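Local coordinates for malate dehydrogenase (Aeropyrum pernix, PDB 2D4A), which catalyses the reversible oxidation of (S)-malate to oxaloacetate, using either NAD or NADP and working as a homotetramer, at residues L26-Q37 with I54-M65; V168-M176 with I259-I267. All blocks are in the same frame, centred on the assembly; numbering follows the deposited sequence.

The two contacts belong to the two halves of the subunit. Contact 1 pairs strands at one edge of the parallel sheet in the NAD-binding domain; contact 2 ties the loop carrying His172, probably the proton acceptor, to strand 260-268 in the C-terminal domain. Their centres are about 31 Å apart, their nearest atoms about 18 Å, and they lie on opposite sides of the chain's centre. Contact 1 borders the probable cofactor site, contact 2 the probable catalytic and substrate site. The Ala30 side chain comes within about 3 Å of the Ala7 side chain, and the His172 side chain within about 3 Å of the Asn117 side chain, residues thought to bind cofactor and substrate respectively.

Contact 1. Residues L26-Q37 with I54-M65; sequences LLLIARTPGKPQ and IRISGSNSYEDM
Four backbone hydrogen bonds and a weak fifth join Leu26-Ala30 to Arg55-Ser59, along two parallel strands whose axes approach to 4.5 Å at 20°. Leu26 N donates to Arg55 O, Ser57 N to Leu26 O, Leu28 N to Ser57 O and Ser59 N to Leu28 O; the weak bond goes from Ala30 N to Ser59 O. Around these run CA-H...O contacts, among them Ile29 CA to Ser59 O. Gly58 CA makes another with Pro36 O, 3.5 Å away at the start of helix 35-50.

The apolar side chains divide between the two faces of the sheet. On one, Leu28 CD2 lies alongside Ile56 CG2, 4.1 Å away, pointing the same way. On the other, Leu27 CD2 packs over the Ser57 backbone, 3.4 Å from Ser57 O. Ile29 splits its branches there: CG2, anti to the backbone N, sits over one face of the Tyr62 ring in a CH-pi contact, 4.0 Å from the centroid and 22° off its normal, while CD1 crosses to Met65 CB at 3.9 Å. Beyond it, the Arg31 guanidinium is turned 47° from the ring plane, with NE 3.5 Å from Tyr62 OH.

Polar side chains shape the turn after Ser59. Its OG, anti to the backbone N, accepts from Ser61 N in an ST turn and donates to Asp64 OD2 at 2.6 Å.

Strand 26-29, helix 35-50 and strand 56-59 form a beta-alpha-beta unit of the Rossmann fold, with 56-59 the outermost strand on this side of the sheet.

Contact 2. Residues V168-M176 with I259-I267; sequences VLGMHGQKM and IVAEVPAVI
The loop of the probable proton acceptor, His172, is fastened here to strand 260-268 through Gly170 and Glu262. They make a single antiparallel bridge, a hydrogen-bonded pair: Glu262 N donates to Gly170 O from 45° above the carbonyl plane, and Gly170 N returns a weak bond to Glu262 O at 3.1 Å.

Glu262 also carries most of the side-chain contact. Its CB rests on Gly170 O at 3.3 Å, and with CG anti to the backbone N (chi1 -176°) and the chain extended beyond, the carboxylate reaches along the loop toward the histidine. OE1 comes 3.9 Å from His172 CB, the carboxylate and ring planes being 46° apart. OE2 faces carbon instead, with Val168 CG2 at 3.7 Å and Met176 CG at 3.9 Å. The acid is buried and lies close to Asp145, another acid; Ser141 OG is weakly hydrogen-bonded to OE1. On the apolar side, Leu169 CD2 packs against the Pro264 ring, the two side chains crossing at about a right angle.

His172 is held from helix 119-130 and from Asn117, just before it: Asp120 OD1 takes its backbone N-H, and Asn117 OD1 is weakly bonded to ND1. Helix 282-300 packs on Met171 through Ala291 and Val295, while strand 242-251 pairs antiparallel with strand 260-268.

Contact 1. Residues L26-Q37 with I54-M65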
loop_
_atom_site.group_PDB
_atom_site.type_symbol
_atom_site.label_atom_id
_atom_site.label_comp_id
_atom_site.label_asym_id
_atom_site.label_seq_id
_atom_site.Cartn_x
_atom_site.Cartn_y
_atom_site.Cartn_z
ATOM N N LEU B 26 -10.710 13.834 -3.036
ATOM C CA LEU B 26 -11.212 14.389 -1.790
ATOM C C LEU B 26 -11.245 15.908 -1.845
ATOM O O LEU B 26 -10.322 16.540 -2.346
ATOM C CB LEU B 26 -10.400 13.858 -0.593
ATOM C CG LEU B 26 -8.989 14.333 -0.265
ATOM C CD1 LEU B 26 -8.317 13.331 0.657
ATOM C CD2 LEU B 26 -8.201 14.479 -1.531
ATOM N N LEU B 27 -12.351 16.472 -1.362
ATOM C CA LEU B 27 -12.593 17.913 -1.357
ATOM C C LEU B 27 -12.713 18.462 0.068
ATOM O O LEU B 27 -13.538 17.990 0.849
ATOM C CB LEU B 27 -13.886 18.203 -2.134
ATOM C CG LEU B 27 -14.436 19.613 -2.402
ATOM C CD1 LEU B 27 -15.735 19.812 -1.657
ATOM C CD2 LEU B 27 -13.409 20.663 -2.030
ATOM N N LEU B 28 -11.889 19.458 0.394
ATOM C CA LEU B 28 -11.892 20.090 1.714
ATOM C C LEU B 28 -12.756 21.348 1.756
ATOM O O LEU B 28 -12.602 22.236 0.917
ATOM C CB LEU B 28 -10.480 20.520 2.126
ATOM C CG LEU B 28 -9.393 19.566 2.606
ATOM C CD1 LEU B 28 -9.919 18.782 3.784
ATOM C CD2 LEU B 28 -8.959 18.650 1.484
ATOM N N ILE B 29 -13.646 21.440 2.741
ATOM C CA ILE B 29 -14.478 22.629 2.895
ATOM C C ILE B 29 -14.405 23.148 4.337
ATOM O O ILE B 29 -14.471 22.370 5.294
ATOM C CB ILE B 29 -15.957 22.358 2.521
ATOM C CG1 ILE B 29 -16.052 21.877 1.071
ATOM C CG2 ILE B 29 -16.779 23.635 2.665
ATOM C CD1 ILE B 29 -17.467 21.500 0.634
ATOM N N ALA B 30 -14.240 24.474 4.489
ATOM C CA ALA B 30 -14.178 25.161 5.769
ATOM C C ALA B 30 -14.573 26.620 5.555
ATOM O O ALA B 30 -14.403 27.168 4.466
ATOM C CB ALA B 30 -12.774 25.061 6.360
ATOM N N ARG B 31 -15.097 27.232 6.608
ATOM C CA ARG B 31 -15.559 28.609 6.575
ATOM C C ARG B 31 -14.466 29.643 6.340
ATOM O O ARG B 31 -14.630 30.566 5.542
ATOM C CB ARG B 31 -16.310 28.909 7.880
ATOM C CG ARG B 31 -15.573 28.439 9.148
ATOM C CD ARG B 31 -16.499 27.697 10.133
ATOM N NE ARG B 31 -16.777 26.309 9.751
ATOM C CZ ARG B 31 -15.862 25.343 9.718
ATOM N NH1 ARG B 31 -14.601 25.603 10.040
ATOM N NH2 ARG B 31 -16.207 24.113 9.371
ATOM N N THR B 32 -13.347 29.490 7.032
ATOM C CA THR B 32 -12.239 30.432 6.896
ATOM C C THR B 32 -11.725 30.487 5.461
ATOM O O THR B 32 -11.363 29.467 4.879
ATOM C CB THR B 32 -11.080 30.045 7.827
ATOM O OG1 THR B 32 -11.549 30.016 9.181
ATOM C CG2 THR B 32 -9.950 31.040 7.704
ATOM N N PRO B 33 -11.844 31.727 4.856
ATOM C CA PRO B 33 -11.356 31.912 3.488
ATOM C C PRO B 33 -9.850 31.703 3.311
ATOM O O PRO B 33 -9.047 32.171 4.119
ATOM C CB PRO B 33 -11.810 33.330 3.149
ATOM C CG PRO B 33 -11.790 34.020 4.467
ATOM C CD PRO B 33 -12.369 32.989 5.408
ATOM N N GLY B 34 -9.491 30.975 2.254
ATOM C CA GLY B 34 -8.096 30.700 1.957
ATOM C C GLY B 34 -7.468 29.559 2.737
ATOM O O GLY B 34 -6.475 28.990 2.293
ATOM N N LYS B 35 -8.047 29.220 3.889
ATOM C CA LYS B 35 -7.532 28.149 4.748
ATOM C C LYS B 35 -7.568 26.793 4.045
ATOM O O LYS B 35 -6.541 26.128 3.913
ATOM C CB LYS B 35 -8.350 28.086 6.042
ATOM C CG LYS B 35 -7.610 27.576 7.274
ATOM C CD LYS B 35 -7.087 26.163 7.110
ATOM C CE LYS B 35 -6.267 25.722 8.324
ATOM N NZ LYS B 35 -7.122 25.507 9.521
ATOM N N PRO B 36 -8.755 26.364 3.581
ATOM C CA PRO B 36 -8.854 25.070 2.898
ATOM C C PRO B 36 -8.100 24.984 1.561
ATOM O O PRO B 36 -7.562 23.934 1.214
ATOM C CB PRO B 36 -10.370 24.864 2.769
ATOM C CG PRO B 36 -10.895 26.249 2.676
ATOM C CD PRO B 36 -10.077 27.007 3.689
ATOM N N GLN B 37 -8.055 26.085 0.822
ATOM C CA GLN B 37 -7.345 26.100 -0.448
ATOM C C GLN B 37 -5.829 26.043 -0.174
ATOM O O GLN B 37 -5.086 25.347 -0.863
ATOM C CB GLN B 37 -7.731 27.361 -1.250
ATOM C CG GLN B 37 -9.236 27.435 -1.620
ATOM C CD GLN B 37 -10.058 28.365 -0.729
ATOM O OE1 GLN B 37 -9.796 28.507 0.464
ATOM N NE2 GLN B 37 -11.073 28.985 -1.310
ATOM N N ILE B 54 -4.738 11.396 -7.613
ATOM C CA ILE B 54 -6.114 11.800 -7.259
ATOM C C ILE B 54 -6.250 13.297 -7.330
ATOM O O ILE B 54 -5.222 14.006 -7.353
ATOM C CB ILE B 54 -6.542 11.233 -5.902
ATOM C CG1 ILE B 54 -5.716 11.748 -4.742
ATOM C CG2 ILE B 54 -6.585 9.711 -5.892
ATOM C CD1 ILE B 54 -6.208 11.343 -3.356
ATOM N N ARG B 55 -7.451 13.825 -7.174
ATOM C CA ARG B 55 -7.687 15.263 -7.098
ATOM C C ARG B 55 -7.838 15.658 -5.618
ATOM O O ARG B 55 -8.543 14.945 -4.852
ATOM C CB ARG B 55 -8.902 15.712 -7.876
ATOM C CG ARG B 55 -8.940 15.435 -9.356
ATOM C CD ARG B 55 -10.187 16.007 -10.031
ATOM N NE ARG B 55 -10.208 17.456 -10.046
ATOM C CZ ARG B 55 -11.121 18.223 -10.614
ATOM N NH1 ARG B 55 -12.149 17.701 -11.274
ATOM N NH2 ARG B 55 -11.023 19.554 -10.527
ATOM N N ILE B 56 -7.368 16.894 -5.331
ATOM C CA ILE B 56 -7.513 17.426 -3.984
ATOM C C ILE B 56 -7.858 18.910 -4.103
ATOM O O ILE B 56 -7.135 19.680 -4.732
ATOM C CB ILE B 56 -6.240 17.287 -3.139
ATOM C CG1 ILE B 56 -5.809 15.831 -3.049
ATOM C CG2 ILE B 56 -6.510 17.815 -1.736
ATOM C CD1 ILE B 56 -4.330 15.633 -3.033
ATOM N N SER B 57 -8.962 19.307 -3.485
ATOM C CA SER B 57 -9.400 20.688 -3.549
ATOM C C SER B 57 -9.830 21.230 -2.205
ATOM O O SER B 57 -10.139 20.480 -1.279
ATOM C CB SER B 57 -10.572 20.821 -4.509
ATOM O OG SER B 57 -10.261 20.239 -5.758
ATOM N N GLY B 58 -9.869 22.552 -2.125
ATOM C CA GLY B 58 -10.286 23.222 -0.910
ATOM C C GLY B 58 -11.273 24.288 -1.319
ATOM O O GLY B 58 -11.036 24.991 -2.297
ATOM N N SER B 59 -12.378 24.413 -0.593
ATOM C CA SER B 59 -13.374 25.410 -0.944
ATOM C C SER B 59 -14.066 26.054 0.256
ATOM O O SER B 59 -14.062 25.507 1.358
ATOM C CB SER B 59 -14.414 24.770 -1.855
ATOM O OG SER B 59 -15.375 25.715 -2.251
ATOM N N ASN B 60 -14.642 27.235 0.048
ATOM C CA ASN B 60 -15.362 27.920 1.122
ATOM C C ASN B 60 -16.837 27.864 0.810
ATOM O O ASN B 60 -17.669 28.402 1.539
ATOM C CB ASN B 60 -14.958 29.383 1.216
ATOM C CG ASN B 60 -13.555 29.560 1.690
ATOM O OD1 ASN B 60 -13.154 28.990 2.699
ATOM N ND2 ASN B 60 -12.789 30.359 0.971
ATOM N N SER B 61 -17.149 27.199 -0.292
ATOM C CA SER B 61 -18.511 27.089 -0.750
ATOM C C SER B 61 -19.121 25.711 -0.499
ATOM O O SER B 61 -18.833 24.762 -1.223
ATOM C CB SER B 61 -18.545 27.423 -2.232
ATOM O OG SER B 61 -19.842 27.238 -2.750
ATOM N N TYR B 62 -19.970 25.607 0.522
ATOM C CA TYR B 62 -20.609 24.336 0.869
ATOM C C TYR B 62 -21.404 23.689 -0.248
ATOM O O TYR B 62 -21.807 22.529 -0.133
ATOM C CB TYR B 62 -21.526 24.509 2.079
ATOM C CG TYR B 62 -20.784 24.749 3.363
ATOM C CD1 TYR B 62 -20.277 23.692 4.111
ATOM C CD2 TYR B 62 -20.555 26.037 3.808
ATOM C CE1 TYR B 62 -19.554 23.922 5.275
ATOM C CE2 TYR B 62 -19.838 26.279 4.962
ATOM C CZ TYR B 62 -19.340 25.229 5.690
ATOM O OH TYR B 62 -18.616 25.494 6.826
ATOM N N GLU B 63 -21.650 24.434 -1.317
ATOM C CA GLU B 63 -22.394 23.898 -2.450
ATOM C C GLU B 63 -21.517 22.976 -3.284
ATOM O O GLU B 63 -22.007 22.269 -4.160
ATOM C CB GLU B 63 -22.914 25.032 -3.327
ATOM C CG GLU B 63 -24.139 25.719 -2.780
ATOM C CD GLU B 63 -23.964 27.216 -2.701
ATOM O OE1 GLU B 63 -24.938 27.946 -3.020
ATOM O OE2 GLU B 63 -22.855 27.658 -2.306
ATOM N N ASP B 64 -20.218 22.978 -3.008
ATOM C CA ASP B 64 -19.308 22.130 -3.755
ATOM C C ASP B 64 -19.201 20.713 -3.225
ATOM O O ASP B 64 -18.279 20.002 -3.604
ATOM C CB ASP B 64 -17.911 22.734 -3.793
ATOM C CG ASP B 64 -17.883 24.070 -4.477
ATOM O OD1 ASP B 64 -18.767 24.320 -5.321
ATOM O OD2 ASP B 64 -16.973 24.866 -4.186
ATOM N N MET B 65 -20.128 20.303 -2.360
ATOM C CA MET B 65 -20.094 18.956 -1.797
ATOM C C MET B 65 -21.146 18.048 -2.414
ATOM O O MET B 65 -21.293 16.903 -1.994
ATOM C CB MET B 65 -20.302 18.990 -0.273
ATOM C CG MET B 65 -21.775 19.031 0.170
ATOM S SD MET B 65 -22.125 18.865 1.972
ATOM C CE MET B 65 -22.236 20.589 2.491
#

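Contact 2. Residues V168-M176 with I259-I267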
loop_
_atom_site.group_PDB
_atom_site.type_symbol
_atom_site.label_atom_id
_atom_site.label_comp_id
_atom_site.label_asym_id
_atom_site.label_seq_id
_atom_site.Cartn_x
_atom_site.Cartn_y
_atom_site.Cartn_z
ATOM N N VAL B 168 -15.896 -3.759 22.907
ATOM C CA VAL B 168 -16.332 -2.653 23.756
ATOM C C VAL B 168 -17.767 -2.251 23.400
ATOM O O VAL B 168 -18.258 -2.581 22.321
ATOM C CB VAL B 168 -15.382 -1.421 23.610
ATOM C CG1 VAL B 168 -14.024 -1.740 24.203
ATOM C CG2 VAL B 168 -15.227 -1.040 22.136
ATOM N N LEU B 169 -18.440 -1.551 24.310
ATOM C CA LEU B 169 -19.822 -1.105 24.088
ATOM C C LEU B 169 -20.131 0.098 24.971
ATOM O O LEU B 169 -19.303 0.520 25.776
ATOM C CB LEU B 169 -20.821 -2.204 24.463
ATOM C CG LEU B 169 -20.903 -3.539 23.738
ATOM C CD1 LEU B 169 -21.604 -4.537 24.636
ATOM C CD2 LEU B 169 -21.617 -3.383 22.415
ATOM N N GLY B 170 -21.342 0.623 24.823
ATOM C CA GLY B 170 -21.770 1.740 25.636
ATOM C C GLY B 170 -21.879 3.057 24.912
ATOM O O GLY B 170 -22.797 3.278 24.127
ATOM N N MET B 171 -20.941 3.946 25.214
ATOM C CA MET B 171 -20.888 5.258 24.601
ATOM C C MET B 171 -19.447 5.708 24.663
ATOM O O MET B 171 -18.633 5.091 25.347
ATOM C CB MET B 171 -21.835 6.225 25.325
ATOM C CG MET B 171 -21.773 6.227 26.854
ATOM S SD MET B 171 -20.682 7.513 27.499
ATOM C CE MET B 171 -19.276 6.565 27.752
ATOM N N HIS B 172 -19.126 6.770 23.938
ATOM C CA HIS B 172 -17.760 7.267 23.882
ATOM C C HIS B 172 -17.399 8.220 25.013
ATOM O O HIS B 172 -17.337 9.434 24.821
ATOM C CB HIS B 172 -17.527 7.955 22.539
ATOM C CG HIS B 172 -16.098 7.948 22.104
ATOM N ND1 HIS B 172 -15.472 9.059 21.583
ATOM C CD2 HIS B 172 -15.174 6.960 22.110
ATOM C CE1 HIS B 172 -14.220 8.756 21.290
ATOM N NE2 HIS B 172 -14.014 7.488 21.600
ATOM N N GLY B 173 -17.142 7.663 26.190
ATOM C CA GLY B 173 -16.781 8.488 27.326
ATOM C C GLY B 173 -16.618 7.662 28.581
ATOM O O GLY B 173 -16.337 6.467 28.514
ATOM N N GLN B 174 -16.813 8.309 29.725
ATOM C CA GLN B 174 -16.694 7.671 31.034
ATOM C C GLN B 174 -17.368 6.289 31.146
ATOM O O GLN B 174 -16.778 5.355 31.684
ATOM C CB GLN B 174 -17.250 8.619 32.114
ATOM C CG GLN B 174 -18.434 9.482 31.638
ATOM C CD GLN B 174 -19.318 10.023 32.775
ATOM O OE1 GLN B 174 -18.842 10.700 33.694
ATOM N NE2 GLN B 174 -20.619 9.737 32.697
ATOM N N LYS B 175 -18.588 6.154 30.637
ATOM C CA LYS B 175 -19.292 4.880 30.730
ATOM C C LYS B 175 -19.074 3.861 29.597
ATOM O O LYS B 175 -19.907 2.978 29.357
ATOM C CB LYS B 175 -20.791 5.127 30.938
ATOM C CG LYS B 175 -21.167 5.405 32.397
ATOM C CD LYS B 175 -20.378 6.574 32.976
ATOM C CE LYS B 175 -20.703 6.813 34.448
ATOM N NZ LYS B 175 -20.008 8.029 34.982
ATOM N N MET B 176 -17.959 3.987 28.892
ATOM C CA MET B 176 -17.631 3.039 27.839
ATOM C C MET B 176 -17.128 1.826 28.618
ATOM O O MET B 176 -16.350 1.981 29.560
ATOM C CB MET B 176 -16.508 3.601 26.949
ATOM C CG MET B 176 -16.058 2.730 25.756
ATOM S SD MET B 176 -14.816 1.418 26.094
ATOM C CE MET B 176 -13.435 2.353 26.793
ATOM N N ILE B 259 -32.488 6.978 21.183
ATOM C CA ILE B 259 -31.200 7.272 21.882
ATOM C C ILE B 259 -30.021 6.780 21.042
ATOM O O ILE B 259 -30.199 5.962 20.143
ATOM C CB ILE B 259 -31.188 6.610 23.290
ATOM C CG1 ILE B 259 -30.022 7.181 24.112
ATOM C CG2 ILE B 259 -31.086 5.096 23.169
ATOM C CD1 ILE B 259 -30.021 8.724 24.211
ATOM N N VAL B 260 -28.832 7.305 21.323
ATOM C CA VAL B 260 -27.624 6.932 20.608
ATOM C C VAL B 260 -26.700 6.139 21.524
ATOM O O VAL B 260 -26.526 6.504 22.689
ATOM C CB VAL B 260 -26.860 8.194 20.127
ATOM C CG1 VAL B 260 -25.509 7.808 19.532
ATOM C CG2 VAL B 260 -27.696 8.954 19.099
ATOM N N ALA B 261 -26.116 5.057 21.007
ATOM C CA ALA B 261 -25.186 4.228 21.786
ATOM C C ALA B 261 -24.080 3.594 20.931
ATOM O O ALA B 261 -24.224 3.418 19.719
ATOM C CB ALA B 261 -25.956 3.130 22.534
ATOM N N GLU B 262 -22.976 3.253 21.588
ATOM C CA GLU B 262 -21.833 2.616 20.940
ATOM C C GLU B 262 -22.119 1.110 20.854
ATOM O O GLU B 262 -21.977 0.389 21.845
ATOM C CB GLU B 262 -20.563 2.873 21.763
ATOM C CG GLU B 262 -19.291 2.339 21.133
ATOM C CD GLU B 262 -18.024 2.886 21.775
ATOM O OE1 GLU B 262 -17.913 4.118 21.928
ATOM O OE2 GLU B 262 -17.129 2.086 22.114
ATOM N N VAL B 263 -22.535 0.647 19.676
ATOM C CA VAL B 263 -22.860 -0.767 19.463
ATOM C C VAL B 263 -22.198 -1.308 18.192
ATOM O O VAL B 263 -21.793 -0.532 17.331
ATOM C CB VAL B 263 -24.410 -0.977 19.352
ATOM C CG1 VAL B 263 -25.086 -0.728 20.705
ATOM C CG2 VAL B 263 -24.989 -0.039 18.323
ATOM N N PRO B 264 -22.054 -2.647 18.076
ATOM C CA PRO B 264 -21.443 -3.299 16.902
ATOM C C PRO B 264 -22.417 -3.285 15.715
ATOM O O PRO B 264 -23.618 -3.525 15.879
ATOM C CB PRO B 264 -21.175 -4.731 17.382
ATOM C CG PRO B 264 -21.153 -4.615 18.869
ATOM C CD PRO B 264 -22.236 -3.617 19.165
ATOM N N ALA B 265 -21.903 -3.023 14.521
ATOM C CA ALA B 265 -22.761 -2.977 13.355
ATOM C C ALA B 265 -22.034 -3.328 12.067
ATOM O O ALA B 265 -20.823 -3.116 11.934
ATOM C CB ALA B 265 -23.385 -1.600 13.233
ATOM N N VAL B 266 -22.805 -3.867 11.125
ATOM C CA VAL B 266 -22.326 -4.250 9.802
ATOM C C VAL B 266 -22.298 -2.972 8.965
ATOM O O VAL B 266 -23.329 -2.327 8.778
ATOM C CB VAL B 266 -23.301 -5.226 9.124
ATOM C CG1 VAL B 266 -22.730 -5.681 7.801
ATOM C CG2 VAL B 266 -23.586 -6.400 10.033
ATOM N N ILE B 267 -21.124 -2.609 8.463
ATOM C CA ILE B 267 -20.987 -1.407 7.655
ATOM C C ILE B 267 -20.791 -1.798 6.194
ATOM O O ILE B 267 -19.997 -2.688 5.886
ATOM C CB ILE B 267 -19.797 -0.564 8.167
ATOM C CG1 ILE B 267 -19.604 0.695 7.319
ATOM C CG2 ILE B 267 -18.551 -1.414 8.164
ATOM C CD1 ILE B 267 -20.821 1.577 7.236
#